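Local coordinates for ABC transporter substrate binding protein (Ribose) (Agrobacterium vitis, PDB 5DKV), which binds the sugar alpha-D-tagatopyranose in the crystal and probably serves as the periplasmic carbohydrate-binding component of an ABC transporter, at residues D176-G181 with I272-A277; Y164-K169 with L229-G234; G303-N308 with A318-A323; A154-D159 with T247-A252. One frame throughout, in Å; residues are numbered along the deposited sequence.

Interaction 1 (D176-G181 with I272-A277); sequences DQREQG and IAQHPA. With T6T (alpha-D-tagatopyranose), chain E.
Arg178 and Gln274 reach out from distant parts of the chain and meet at one hydroxyl of the bound tagatose, O4. Three hydrogen bonds run from the pair to the sugar. Gln274 NE2 gives a nearly straight one to O4, 2.9 Å long with 176° at the hydrogen, and Arg178 NH2 gives a second to the same oxygen at 2.8 Å. Arg178 NH1 takes the neighbouring hydroxyl, O3, at 3.0 Å; O3 lies in the plane of the guanidinium, at its edge, and with these two bonds the terminal nitrogens serve adjacent hydroxyls of the pyranose. The long arm needed for this comes from Arg178 running extended from CG to NE, away from helix 173-186.

This is the cleft of a periplasmic binding protein, where the sugar is gripped by polar side chains from several separate strand and helix ends. Asp39, Asp116, Thr174, Asn228 and Asp254 supply further hydrogen bonds to it.

Between the two protein side chains the contact is close but not bonded. Arg178 NH2 and Gln274 NE2, both donors, sit 3.2 Å apart because they converge on the shared O4, and the guanidinium and amide planes are turned 75° from each other.

Further bonds fix both groups. Ser140 OG hydrogen-bonds to Gln274 OE1, which sets which way round the amide lies, and Asp254, itself a ligand of the sugar, accepts from Gln274 NE2 through OD2. Arg178 NE is tied to Asn142 OD1 and NH1 to the carbonyl of Ala227.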
loop_
_atom_site.group_PDB
_atom_site.type_symbol
_atom_site.label_atom_id
_atom_site.label_comp_id
_atom_site.label_asym_id
_atom_site.label_seq_id
_atom_site.Cartn_x
_atom_site.Cartn_y
_atom_site.Cartn_z
ATOM N N ASP A 176 -6.627 6.067 3.420
ATOM C CA ASP A 176 -7.970 6.598 3.679
ATOM C C ASP A 176 -8.990 5.454 3.630
ATOM O O ASP A 176 -9.863 5.341 4.490
ATOM C CB ASP A 176 -8.358 7.666 2.640
ATOM C CG ASP A 176 -7.840 9.053 2.975
ATOM O OD1 ASP A 176 -7.198 9.243 4.034
ATOM O OD2 ASP A 176 -8.094 9.964 2.151
ATOM N N GLN A 177 -8.867 4.587 2.623
ATOM C CA GLN A 177 -9.811 3.493 2.448
ATOM C C GLN A 177 -9.656 2.482 3.591
ATOM O O GLN A 177 -10.648 1.949 4.082
ATOM C CB GLN A 177 -9.619 2.815 1.092
ATOM C CG GLN A 177 -10.250 3.600 -0.040
ATOM C CD GLN A 177 -10.021 2.948 -1.383
ATOM O OE1 GLN A 177 -8.928 2.474 -1.656
ATOM N NE2 GLN A 177 -11.075 2.866 -2.201
ATOM N N ARG A 178 -8.415 2.218 4.014
ATOM C CA ARG A 178 -8.197 1.277 5.100
ATOM C C ARG A 178 -8.795 1.805 6.391
ATOM O O ARG A 178 -9.400 1.058 7.143
ATOM C CB ARG A 178 -6.707 0.997 5.293
ATOM C CG ARG A 178 -6.069 0.341 4.114
ATOM C CD ARG A 178 -4.547 0.288 4.173
ATOM N NE ARG A 178 -4.039 0.007 2.827
ATOM C CZ ARG A 178 -2.793 0.186 2.416
ATOM N NH1 ARG A 178 -1.855 0.624 3.246
ATOM N NH2 ARG A 178 -2.480 -0.111 1.161
ATOM N N GLU A 179 -8.623 3.091 6.652
ATOM C CA GLU A 179 -9.208 3.669 7.854
ATOM C C GLU A 179 -10.746 3.619 7.800
ATOM O O GLU A 179 -11.399 3.316 8.799
ATOM C CB GLU A 179 -8.728 5.105 8.048
ATOM C CG GLU A 179 -9.389 5.766 9.248
ATOM C CD GLU A 179 -8.765 7.110 9.616
ATOM O OE1 GLU A 179 -7.716 7.470 9.050
ATOM O OE2 GLU A 179 -9.339 7.815 10.477
ATOM N N GLN A 180 -11.332 3.923 6.649
ATOM C CA GLN A 180 -12.793 3.856 6.514
ATOM C C GLN A 180 -13.309 2.438 6.753
ATOM O O GLN A 180 -14.331 2.249 7.416
ATOM C CB GLN A 180 -13.243 4.358 5.144
ATOM C CG GLN A 180 -13.129 5.879 4.967
ATOM C CD GLN A 180 -13.976 6.687 5.963
ATOM O OE1 GLN A 180 -15.195 6.508 6.064
ATOM N NE2 GLN A 180 -13.323 7.589 6.693
ATOM N N GLY A 181 -12.611 1.441 6.219
ATOM C CA GLY A 181 -13.064 0.064 6.356
ATOM C C GLY A 181 -12.927 -0.375 7.795
ATOM O O GLY A 181 -13.789 -1.057 8.352
ATOM N N ILE A 272 -1.014 -7.845 7.992
ATOM C CA ILE A 272 -1.842 -7.966 6.797
ATOM C C ILE A 272 -0.985 -7.670 5.549
ATOM O O ILE A 272 -0.775 -6.522 5.185
ATOM C CB ILE A 272 -3.074 -7.019 6.836
ATOM C CG1 ILE A 272 -3.820 -7.078 8.183
ATOM C CG2 ILE A 272 -4.007 -7.349 5.667
ATOM C CD1 ILE A 272 -4.195 -8.452 8.617
ATOM N N ALA A 273 -0.441 -8.723 4.937
ATOM C CA ALA A 273 0.403 -8.604 3.738
ATOM C C ALA A 273 -0.453 -8.286 2.519
ATOM O O ALA A 273 -1.406 -8.980 2.221
ATOM C CB ALA A 273 1.214 -9.904 3.501
ATOM N N GLN A 274 -0.132 -7.217 1.807
ATOM C CA GLN A 274 -0.617 -7.075 0.462
ATOM C C GLN A 274 0.188 -8.013 -0.418
ATOM O O GLN A 274 1.063 -8.730 0.065
ATOM C CB GLN A 274 -0.476 -5.633 -0.008
ATOM C CG GLN A 274 -1.205 -4.615 0.882
ATOM C CD GLN A 274 -1.142 -3.230 0.304
ATOM O OE1 GLN A 274 -1.905 -2.915 -0.583
ATOM N NE2 GLN A 274 -0.220 -2.401 0.799
ATOM N N HIS A 275 -0.110 -7.963 -1.709
ATOM C CA HIS A 275 0.599 -8.733 -2.745
ATOM C C HIS A 275 1.249 -7.785 -3.745
ATOM O O HIS A 275 0.839 -7.721 -4.890
ATOM C CB HIS A 275 -0.368 -9.659 -3.458
ATOM C CG HIS A 275 -0.885 -10.777 -2.599
ATOM N ND1 HIS A 275 -1.700 -11.771 -3.097
ATOM C CD2 HIS A 275 -0.722 -11.053 -1.283
ATOM C CE1 HIS A 275 -2.014 -12.613 -2.132
ATOM N NE2 HIS A 275 -1.435 -12.203 -1.018
ATOM N N PRO A 276 2.246 -7.014 -3.305
ATOM C CA PRO A 276 2.832 -6.032 -4.237
ATOM C C PRO A 276 3.421 -6.637 -5.501
ATOM O O PRO A 276 3.368 -5.988 -6.547
ATOM C CB PRO A 276 3.936 -5.367 -3.409
ATOM C CG PRO A 276 4.105 -6.222 -2.194
ATOM C CD PRO A 276 2.767 -6.861 -1.945
ATOM N N ALA A 277 4.031 -7.813 -5.426
ATOM C CA ALA A 277 4.627 -8.364 -6.636
ATOM C C ALA A 277 3.541 -8.641 -7.668
ATOM O O ALA A 277 3.729 -8.407 -8.863
ATOM C CB ALA A 277 5.441 -9.643 -6.325
HETATM O O3 T6T E . 0.981 0.427 2.391
HETATM C C3 T6T E . 1.796 0.625 1.244
HETATM C C4 T6T E . 0.985 1.224 0.178
HETATM O O4 T6T E . -0.102 0.294 -0.184
HETATM C C5 T6T E . 0.447 2.519 0.605
HETATM O O5 T6T E . -0.252 3.181 -0.464
HETATM C C6 T6T E . 1.549 3.489 0.997
HETATM O O6 T6T E . 2.384 2.876 2.024
HETATM C C2 T6T E . 2.934 1.605 1.589
HETATM O O2 T6T E . 3.727 1.754 0.436
HETATM C C1 T6T E . 3.762 1.211 2.747
HETATM O O1 T6T E . 4.396 -0.012 2.550
#

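Interaction 2 (Y164-K169 with L229-G234); sequences YVSNVK and LFSGLG. With T6T (alpha-D-tagatopyranose), chain E.
Ser166, on strand 161-167, and Ser231, in the first turn of helix 229-241, bring the two backbones to their closest, with their CA atoms 5.6 Å apart. The CB bonds of both serines point across the gap, and small side chains at both positions are what let helix and strand lie so near. No hydrogen bond joins the segments.

Ser231 carries most of the contact. Its CB packs on the carbonyl oxygen of Ser166 at 3.3 Å and also touches Ser166 OG, which stands 3.6 Å from it. Its own OG is swung to the side of the backbone N (chi1 -64°), and this carries the hydroxyl over the peptide between Asn167 and Val168: OG lies 3.6 Å from Asn167 C, with Ser166 O just as close but not bonded to it, and Val168 CG2 comes up to it at 4.1 Å. The hydroxyl is engaged elsewhere, with Asn200 ND2 and Asn228 OD1, while Ser166 OG makes a weak bond to Ser235 OG.

The CB of Asn167 points away from the helix. Its OD1 accepts the N-H of Val168 at 2.7 Å, with the donor lying above the carbonyl plane, and ND2 is held by Glu179 and by the carbonyl of Thr175; the amide is thus secured from both ends where the strand gives way to a loop.

At the start of the helix Leu229 CB rests 3.2 Å from O1 of the tagatose, so the helix that packs on the strand also lines the sugar pocket. Strand 161-167 itself runs between parallel neighbours 192-199 and 223-226, and helix 204-217 adds Ala207 against Ser166.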
loop_
_atom_site.group_PDB
_atom_site.type_symbol
_atom_site.label_atom_id
_atom_site.label_comp_id
_atom_site.label_asym_id
_atom_site.label_seq_id
_atom_site.Cartn_x
_atom_site.Cartn_y
_atom_site.Cartn_z
ATOM N N TYR A 164 -7.060 2.552 18.455
ATOM C CA TYR A 164 -7.003 3.657 17.516
ATOM C C TYR A 164 -6.247 3.224 16.275
ATOM O O TYR A 164 -5.531 2.225 16.290
ATOM C CB TYR A 164 -6.346 4.897 18.140
ATOM C CG TYR A 164 -4.844 4.806 18.297
ATOM C CD1 TYR A 164 -4.283 4.166 19.371
ATOM C CD2 TYR A 164 -3.994 5.366 17.351
ATOM C CE1 TYR A 164 -2.918 4.082 19.521
ATOM C CE2 TYR A 164 -2.615 5.294 17.496
ATOM C CZ TYR A 164 -2.086 4.641 18.584
ATOM O OH TYR A 164 -0.716 4.526 18.763
ATOM N N VAL A 165 -6.434 3.993 15.207
ATOM C CA VAL A 165 -5.725 3.808 13.961
ATOM C C VAL A 165 -4.507 4.746 13.909
ATOM O O VAL A 165 -4.623 5.969 14.103
ATOM C CB VAL A 165 -6.624 4.099 12.750
ATOM C CG1 VAL A 165 -5.846 3.879 11.423
ATOM C CG2 VAL A 165 -7.914 3.243 12.780
ATOM N N SER A 166 -3.351 4.155 13.655
ATOM C CA SER A 166 -2.145 4.885 13.369
ATOM C C SER A 166 -2.078 4.960 11.852
ATOM O O SER A 166 -2.045 3.932 11.187
ATOM C CB SER A 166 -0.927 4.171 13.980
ATOM O OG SER A 166 0.299 4.716 13.558
ATOM N N ASN A 167 -2.126 6.169 11.310
ATOM C CA ASN A 167 -2.212 6.359 9.869
ATOM C C ASN A 167 -1.246 7.409 9.360
ATOM O O ASN A 167 -0.533 8.060 10.140
ATOM C CB ASN A 167 -3.642 6.736 9.491
ATOM C CG ASN A 167 -4.040 6.243 8.131
ATOM O OD1 ASN A 167 -3.203 5.817 7.337
ATOM N ND2 ASN A 167 -5.330 6.279 7.859
ATOM N N VAL A 168 -1.202 7.560 8.042
ATOM C CA VAL A 168 -0.189 8.393 7.409
ATOM C C VAL A 168 -0.584 9.867 7.406
ATOM O O VAL A 168 -0.021 10.678 8.152
ATOM C CB VAL A 168 0.064 7.898 5.957
ATOM C CG1 VAL A 168 1.114 8.748 5.272
ATOM C CG2 VAL A 168 0.525 6.463 5.977
ATOM N N LYS A 169 -1.572 10.193 6.582
ATOM C CA LYS A 169 -1.985 11.573 6.357
ATOM C C LYS A 169 -3.343 11.531 5.675
ATOM O O LYS A 169 -3.539 10.692 4.806
ATOM C CB LYS A 169 -0.893 12.271 5.521
ATOM C CG LYS A 169 -1.278 13.043 4.287
ATOM C CD LYS A 169 -0.321 12.769 3.113
ATOM C CE LYS A 169 1.128 13.114 3.390
ATOM N NZ LYS A 169 1.937 13.064 2.121
ATOM N N LEU A 229 2.836 0.137 6.302
ATOM C CA LEU A 229 4.102 -0.392 6.804
ATOM C C LEU A 229 4.689 0.435 7.941
ATOM O O LEU A 229 4.934 -0.080 9.054
ATOM C CB LEU A 229 5.101 -0.464 5.660
ATOM C CG LEU A 229 6.350 -1.307 5.880
ATOM C CD1 LEU A 229 6.916 -1.782 4.539
ATOM C CD2 LEU A 229 7.420 -0.563 6.649
ATOM N N PHE A 230 4.872 1.721 7.672
ATOM C CA PHE A 230 5.579 2.602 8.607
ATOM C C PHE A 230 4.745 2.838 9.866
ATOM O O PHE A 230 5.277 2.879 10.967
ATOM C CB PHE A 230 5.960 3.902 7.892
ATOM C CG PHE A 230 6.885 3.658 6.748
ATOM C CD1 PHE A 230 8.205 3.338 6.993
ATOM C CD2 PHE A 230 6.443 3.683 5.442
ATOM C CE1 PHE A 230 9.069 3.067 5.948
ATOM C CE2 PHE A 230 7.316 3.393 4.402
ATOM C CZ PHE A 230 8.614 3.096 4.660
ATOM N N SER A 231 3.430 2.927 9.712
ATOM C CA SER A 231 2.537 3.162 10.837
ATOM C C SER A 231 2.566 1.959 11.773
ATOM O O SER A 231 2.645 2.089 12.984
ATOM C CB SER A 231 1.114 3.381 10.350
ATOM O OG SER A 231 1.016 4.566 9.558
ATOM N N GLY A 232 2.471 0.773 11.182
ATOM C CA GLY A 232 2.513 -0.445 11.963
ATOM C C GLY A 232 3.852 -0.690 12.647
ATOM O O GLY A 232 3.898 -1.119 13.805
ATOM N N LEU A 233 4.939 -0.447 11.929
ATOM C CA LEU A 233 6.280 -0.604 12.479
ATOM C C LEU A 233 6.502 0.357 13.644
ATOM O O LEU A 233 6.935 -0.051 14.728
ATOM C CB LEU A 233 7.317 -0.378 11.373
ATOM C CG LEU A 233 8.785 -0.424 11.766
ATOM C CD1 LEU A 233 9.096 -1.748 12.457
ATOM C CD2 LEU A 233 9.657 -0.204 10.517
ATOM N N GLY A 234 6.196 1.631 13.428
ATOM C CA GLY A 234 6.366 2.630 14.472
ATOM C C GLY A 234 5.502 2.359 15.682
ATOM O O GLY A 234 5.941 2.497 16.825
HETATM O O3 T6T E . 0.981 0.427 2.391
HETATM C C3 T6T E . 1.796 0.625 1.244
HETATM C C4 T6T E . 0.985 1.224 0.178
HETATM O O4 T6T E . -0.102 0.294 -0.184
HETATM C C5 T6T E . 0.447 2.519 0.605
HETATM O O5 T6T E . -0.252 3.181 -0.464
HETATM C C6 T6T E . 1.549 3.489 0.997
HETATM O O6 T6T E . 2.384 2.876 2.024
HETATM C C2 T6T E . 2.934 1.605 1.589
HETATM O O2 T6T E . 3.727 1.754 0.436
HETATM C C1 T6T E . 3.762 1.211 2.747
HETATM O O1 T6T E . 4.396 -0.012 2.550
#

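Interaction 3 (G303-N308 with A318-A323); sequences GFTVIN and ARFIYA
Thr305 and Phe320 are the nearest pair of a strand and a turn, their CA atoms 7.2 Å apart, where strand 299-307 faces a type I beta turn running from Ala318 to Ile321 and closed by Ile321 N to Ala318 O at 3.1 Å.

The hydroxyl of Thr305 sits over the middle of the Phe320 ring. OG1 is 3.4 Å above the ring plane, and its nearest ring atoms, CG and CD2, are each 3.5 Å from OG1. Thr305 holds OG1 on the side of its backbone N (chi1 -62°), which points the oxygen at the ring, while CG2 brushes the rim at CD2. The hydroxyl is also hydrogen-bonded to His275 NE2, and the imidazole of His275 stacks with the Phe320 ring, so histidine and threonine are bonded to each other and both pack on the phenylalanine.

Next to Phe320 within the turn, Arg319 lays its guanidinium against the ring margin: Phe320 CE2 is 3.4 Å above the guanidinium plane, displaced to the edge of the group.

Farther along the strand the contact is purely apolar. Ile307 CD1 meets Ile321 CG1 at 4.1 Å, the two side chains roughly perpendicular to each other. Val312 touches both isoleucines, and helix 259-264 adds Leu263 beside Ile307 and Val260 beside Ile321.

Here the C-terminal tail folds back on strand 299-307 beside the sugar pocket, consistent with a place near the junction of the two lobes seen in periplasmic binding proteins. Just beyond the turn, Tyr322 OH bonds to Asp254 and to the backbone N of Gln274, two residues of that pocket.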
loop_
_atom_site.group_PDB
_atom_site.type_symbol
_atom_site.label_atom_id
_atom_site.label_comp_id
_atom_site.label_asym_id
_atom_site.label_seq_id
_atom_site.Cartn_x
_atom_site.Cartn_y
_atom_site.Cartn_z
ATOM N N GLY A 303 -5.008 -9.583 -3.676
ATOM C CA GLY A 303 -5.471 -10.060 -2.378
ATOM C C GLY A 303 -4.577 -9.790 -1.188
ATOM O O GLY A 303 -3.585 -9.080 -1.293
ATOM N N PHE A 304 -4.964 -10.370 -0.054
ATOM C CA PHE A 304 -4.205 -10.258 1.178
ATOM C C PHE A 304 -3.794 -11.640 1.658
ATOM O O PHE A 304 -4.448 -12.650 1.369
ATOM C CB PHE A 304 -5.018 -9.583 2.281
ATOM C CG PHE A 304 -5.524 -8.244 1.917
ATOM C CD1 PHE A 304 -4.653 -7.183 1.834
ATOM C CD2 PHE A 304 -6.858 -8.037 1.671
ATOM C CE1 PHE A 304 -5.106 -5.933 1.503
ATOM C CE2 PHE A 304 -7.314 -6.808 1.353
ATOM C CZ PHE A 304 -6.441 -5.747 1.258
ATOM N N THR A 305 -2.687 -11.663 2.385
ATOM C CA THR A 305 -2.258 -12.825 3.146
ATOM C C THR A 305 -2.144 -12.383 4.597
ATOM O O THR A 305 -1.335 -11.511 4.913
ATOM C CB THR A 305 -0.918 -13.372 2.640
ATOM O OG1 THR A 305 -1.052 -13.813 1.281
ATOM C CG2 THR A 305 -0.438 -14.548 3.487
ATOM N N VAL A 306 -2.958 -12.976 5.465
ATOM C CA VAL A 306 -2.920 -12.660 6.896
ATOM C C VAL A 306 -1.883 -13.561 7.569
ATOM O O VAL A 306 -1.988 -14.780 7.529
ATOM C CB VAL A 306 -4.297 -12.823 7.529
ATOM C CG1 VAL A 306 -4.258 -12.424 9.010
ATOM C CG2 VAL A 306 -5.330 -11.950 6.766
ATOM N N ILE A 307 -0.859 -12.932 8.143
ATOM C CA ILE A 307 0.272 -13.626 8.736
ATOM C C ILE A 307 0.172 -13.530 10.254
ATOM O O ILE A 307 -0.047 -12.448 10.815
ATOM C CB ILE A 307 1.644 -13.047 8.243
ATOM C CG1 ILE A 307 1.673 -12.974 6.716
ATOM C CG2 ILE A 307 2.811 -13.924 8.759
ATOM C CD1 ILE A 307 2.961 -12.352 6.138
ATOM N N ASN A 308 0.291 -14.673 10.921
ATOM C CA ASN A 308 0.271 -14.717 12.374
ATOM C C ASN A 308 1.489 -15.481 12.894
ATOM O O ASN A 308 2.318 -15.932 12.111
ATOM C CB ASN A 308 -1.028 -15.370 12.869
ATOM C CG ASN A 308 -1.213 -16.786 12.337
ATOM O OD1 ASN A 308 -0.378 -17.649 12.569
ATOM N ND2 ASN A 308 -2.322 -17.036 11.659
ATOM N N ALA A 318 5.158 -17.450 4.056
ATOM C CA ALA A 318 6.393 -16.679 4.227
ATOM C C ALA A 318 6.880 -16.034 2.928
ATOM O O ALA A 318 7.573 -15.026 2.950
ATOM C CB ALA A 318 7.485 -17.561 4.801
ATOM N N ARG A 319 6.511 -16.629 1.809
ATOM C CA ARG A 319 6.891 -16.089 0.509
ATOM C C ARG A 319 6.245 -14.740 0.234
ATOM O O ARG A 319 6.634 -14.058 -0.722
ATOM C CB ARG A 319 6.510 -17.060 -0.588
ATOM C CG ARG A 319 5.026 -17.297 -0.705
ATOM C CD ARG A 319 4.755 -18.488 -1.620
ATOM N NE ARG A 319 3.327 -18.746 -1.812
ATOM C CZ ARG A 319 2.657 -18.542 -2.945
ATOM N NH1 ARG A 319 3.263 -18.065 -4.032
ATOM N NH2 ARG A 319 1.360 -18.821 -2.992
ATOM N N PHE A 320 5.256 -14.355 1.049
ATOM C CA PHE A 320 4.571 -13.054 0.882
ATOM C C PHE A 320 5.214 -11.954 1.740
ATOM O O PHE A 320 4.867 -10.761 1.621
ATOM C CB PHE A 320 3.083 -13.177 1.213
ATOM C CG PHE A 320 2.306 -13.914 0.164
ATOM C CD1 PHE A 320 1.905 -13.256 -0.987
ATOM C CD2 PHE A 320 2.016 -15.264 0.303
ATOM C CE1 PHE A 320 1.209 -13.923 -1.964
ATOM C CE2 PHE A 320 1.309 -15.946 -0.682
ATOM C CZ PHE A 320 0.910 -15.274 -1.817
ATOM N N ILE A 321 6.161 -12.333 2.587
ATOM C CA ILE A 321 6.912 -11.330 3.322
ATOM C C ILE A 321 7.670 -10.492 2.277
ATOM O O ILE A 321 8.231 -11.032 1.308
ATOM C CB ILE A 321 7.855 -11.967 4.363
ATOM C CG1 ILE A 321 7.023 -12.675 5.430
ATOM C CG2 ILE A 321 8.738 -10.896 4.983
ATOM C CD1 ILE A 321 7.802 -13.668 6.270
ATOM N N TYR A 322 7.653 -9.175 2.451
ATOM C CA TYR A 322 8.183 -8.277 1.424
ATOM C C TYR A 322 9.704 -8.341 1.326
ATOM O O TYR A 322 10.407 -8.572 2.320
ATOM C CB TYR A 322 7.775 -6.835 1.695
ATOM C CG TYR A 322 6.298 -6.506 1.714
ATOM C CD1 TYR A 322 5.316 -7.450 1.460
ATOM C CD2 TYR A 322 5.892 -5.207 1.986
ATOM C CE1 TYR A 322 3.969 -7.106 1.512
ATOM C CE2 TYR A 322 4.561 -4.861 2.040
ATOM C CZ TYR A 322 3.602 -5.819 1.803
ATOM O OH TYR A 322 2.268 -5.495 1.828
ATOM N N ALA A 323 10.184 -8.142 0.101
ATOM C CA ALA A 323 11.591 -8.007 -0.197
ATOM C C ALA A 323 12.167 -6.726 0.370
ATOM O O ALA A 323 11.520 -5.658 0.327
ATOM C CB ALA A 323 11.808 -8.039 -1.709
#

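Interaction 4 (A154-D159 with T247-A252); sequences ALAIGD and TIKVVA
A lysine does the work of a hydrophobic residue here: Lys249 lies with its aliphatic chain along the end of helix 142-156, and only its carbons touch that end, some of them lying against the carbonyl oxygen of Ala156. Its CB meets Ala156 CB at 3.9 Å, and CG meets Ile157 CG2 at 3.8 Å, where the two side chains run antiparallel alongside one another. The chain bends at chi2 (-58°) and then runs out straight, bringing CE to 3.6 Å from the Ala156 oxygen. The ammonium does not bond across the contact; NZ goes back to the carbonyl of Gly246, just ahead of its own segment.

The helix ends exactly at this point in a Schellman motif. Gly158, with positive phi, is the C' residue; Asp159 N bonds to Ala154 O at 2.8 Å and Gly158 N to Leu155 O at 3.2 Å. Ile157, the first residue to leave helical angles, lies beside the lysine.

The contact packs the C-terminal end of helix 142-156 against the start of strand 249-253, near the surface. Val251 continues the packing inward, onto Ala149 and Leu153 of the same helix, while Ile192 of strand 192-199 backs Ala154 and Ile157, and Val250 turns instead to Val239 of helix 229-241.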
loop_
_atom_site.group_PDB
_atom_site.type_symbol
_atom_site.label_atom_id
_atom_site.label_comp_id
_atom_site.label_asym_id
_atom_site.label_seq_id
_atom_site.Cartn_x
_atom_site.Cartn_y
_atom_site.Cartn_z
ATOM N N ALA A 154 -10.132 -6.888 16.697
ATOM C CA ALA A 154 -11.217 -7.159 17.628
ATOM C C ALA A 154 -11.009 -8.522 18.271
ATOM O O ALA A 154 -11.285 -8.718 19.456
ATOM C CB ALA A 154 -12.575 -7.098 16.912
ATOM N N LEU A 155 -10.535 -9.475 17.475
ATOM C CA LEU A 155 -10.253 -10.819 17.994
ATOM C C LEU A 155 -9.145 -10.759 19.041
ATOM O O LEU A 155 -9.233 -11.367 20.122
ATOM C CB LEU A 155 -9.852 -11.758 16.850
ATOM C CG LEU A 155 -9.544 -13.206 17.205
ATOM C CD1 LEU A 155 -10.811 -13.900 17.655
ATOM C CD2 LEU A 155 -8.934 -13.909 15.993
ATOM N N ALA A 156 -8.101 -10.009 18.721
ATOM C CA ALA A 156 -6.923 -9.943 19.569
ATOM C C ALA A 156 -7.241 -9.337 20.942
ATOM O O ALA A 156 -6.667 -9.768 21.945
ATOM C CB ALA A 156 -5.835 -9.145 18.883
ATOM N N ILE A 157 -8.171 -8.379 20.988
ATOM C CA ILE A 157 -8.500 -7.682 22.238
ATOM C C ILE A 157 -9.749 -8.259 22.915
ATOM O O ILE A 157 -10.234 -7.715 23.905
ATOM C CB ILE A 157 -8.684 -6.156 22.016
ATOM C CG1 ILE A 157 -9.937 -5.841 21.181
ATOM C CG2 ILE A 157 -7.405 -5.568 21.408
ATOM C CD1 ILE A 157 -10.167 -4.338 20.959
ATOM N N GLY A 158 -10.256 -9.377 22.405
ATOM C CA GLY A 158 -11.395 -10.032 23.039
ATOM C C GLY A 158 -12.674 -9.237 22.876
ATOM O O GLY A 158 -13.571 -9.283 23.716
ATOM N N ASP A 159 -12.733 -8.478 21.790
ATOM C CA ASP A 159 -13.941 -7.800 21.354
ATOM C C ASP A 159 -14.415 -6.701 22.302
ATOM O O ASP A 159 -15.578 -6.328 22.298
ATOM C CB ASP A 159 -15.063 -8.827 21.119
ATOM C CG ASP A 159 -16.029 -8.387 20.024
ATOM O OD1 ASP A 159 -15.682 -7.444 19.293
ATOM O OD2 ASP A 159 -17.124 -8.974 19.887
ATOM N N THR A 247 0.623 -6.830 25.592
ATOM C CA THR A 247 -0.486 -6.251 26.352
ATOM C C THR A 247 -1.317 -5.308 25.485
ATOM O O THR A 247 -2.543 -5.406 25.436
ATOM C CB THR A 247 0.035 -5.509 27.575
ATOM O OG1 THR A 247 0.761 -6.440 28.388
ATOM C CG2 THR A 247 -1.115 -4.904 28.379
ATOM N N ILE A 248 -0.647 -4.380 24.818
ATOM C CA ILE A 248 -1.300 -3.568 23.797
ATOM C C ILE A 248 -1.173 -4.347 22.503
ATOM O O ILE A 248 -0.071 -4.537 22.022
ATOM C CB ILE A 248 -0.674 -2.178 23.647
ATOM C CG1 ILE A 248 -0.779 -1.366 24.948
ATOM C CG2 ILE A 248 -1.341 -1.412 22.525
ATOM C CD1 ILE A 248 0.070 -0.067 24.931
ATOM N N LYS A 249 -2.308 -4.768 21.938
ATOM C CA LYS A 249 -2.294 -5.657 20.780
ATOM C C LYS A 249 -2.036 -4.799 19.557
ATOM O O LYS A 249 -2.525 -3.669 19.464
ATOM C CB LYS A 249 -3.614 -6.417 20.635
ATOM C CG LYS A 249 -4.017 -7.242 21.867
ATOM C CD LYS A 249 -2.964 -8.266 22.237
ATOM C CE LYS A 249 -3.453 -9.189 23.379
ATOM N NZ LYS A 249 -2.413 -10.180 23.771
ATOM N N VAL A 250 -1.286 -5.340 18.605
ATOM C CA VAL A 250 -0.984 -4.613 17.382
ATOM C C VAL A 250 -1.367 -5.421 16.165
ATOM O O VAL A 250 -1.029 -6.607 16.049
ATOM C CB VAL A 250 0.513 -4.255 17.294
ATOM C CG1 VAL A 250 0.837 -3.509 15.971
ATOM C CG2 VAL A 250 0.947 -3.438 18.508
ATOM N N VAL A 251 -2.101 -4.768 15.263
ATOM C CA VAL A 251 -2.346 -5.290 13.934
ATOM C C VAL A 251 -1.675 -4.314 12.997
ATOM O O VAL A 251 -1.939 -3.122 13.024
ATOM C CB VAL A 251 -3.858 -5.446 13.592
ATOM C CG1 VAL A 251 -4.060 -5.824 12.133
ATOM C CG2 VAL A 251 -4.475 -6.491 14.483
ATOM N N ALA A 252 -0.779 -4.852 12.178
ATOM C CA ALA A 252 0.039 -4.052 11.301
ATOM C C ALA A 252 -0.242 -4.396 9.866
ATOM O O ALA A 252 -0.198 -5.558 9.480
ATOM C CB ALA A 252 1.502 -4.274 11.600
#

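All four contacts reach one mixed sheet, and two of them touch the tagatose. Interactions 1 and 2, about 12 Å between centres, share the sugar and are joined directly by Glu179 OE1 and Asn167 ND2 at 2.9 Å. Interaction 3, also about 12 Å from interaction 1 between centres, backs it through His275 NE2 and Thr305 OG1 (2.8 Å) and through the pairing of strands 270-273 and 299-307; the side chain of its Ile321 is about 12 Å from the sugar. Interaction 4 lies farthest from the chain's centre, yet strand 249-253 ties it to interaction 1 by Ile272 N to Ala252 O at 2.8 Å, and Gly232 of interaction 2 packs on Ala252.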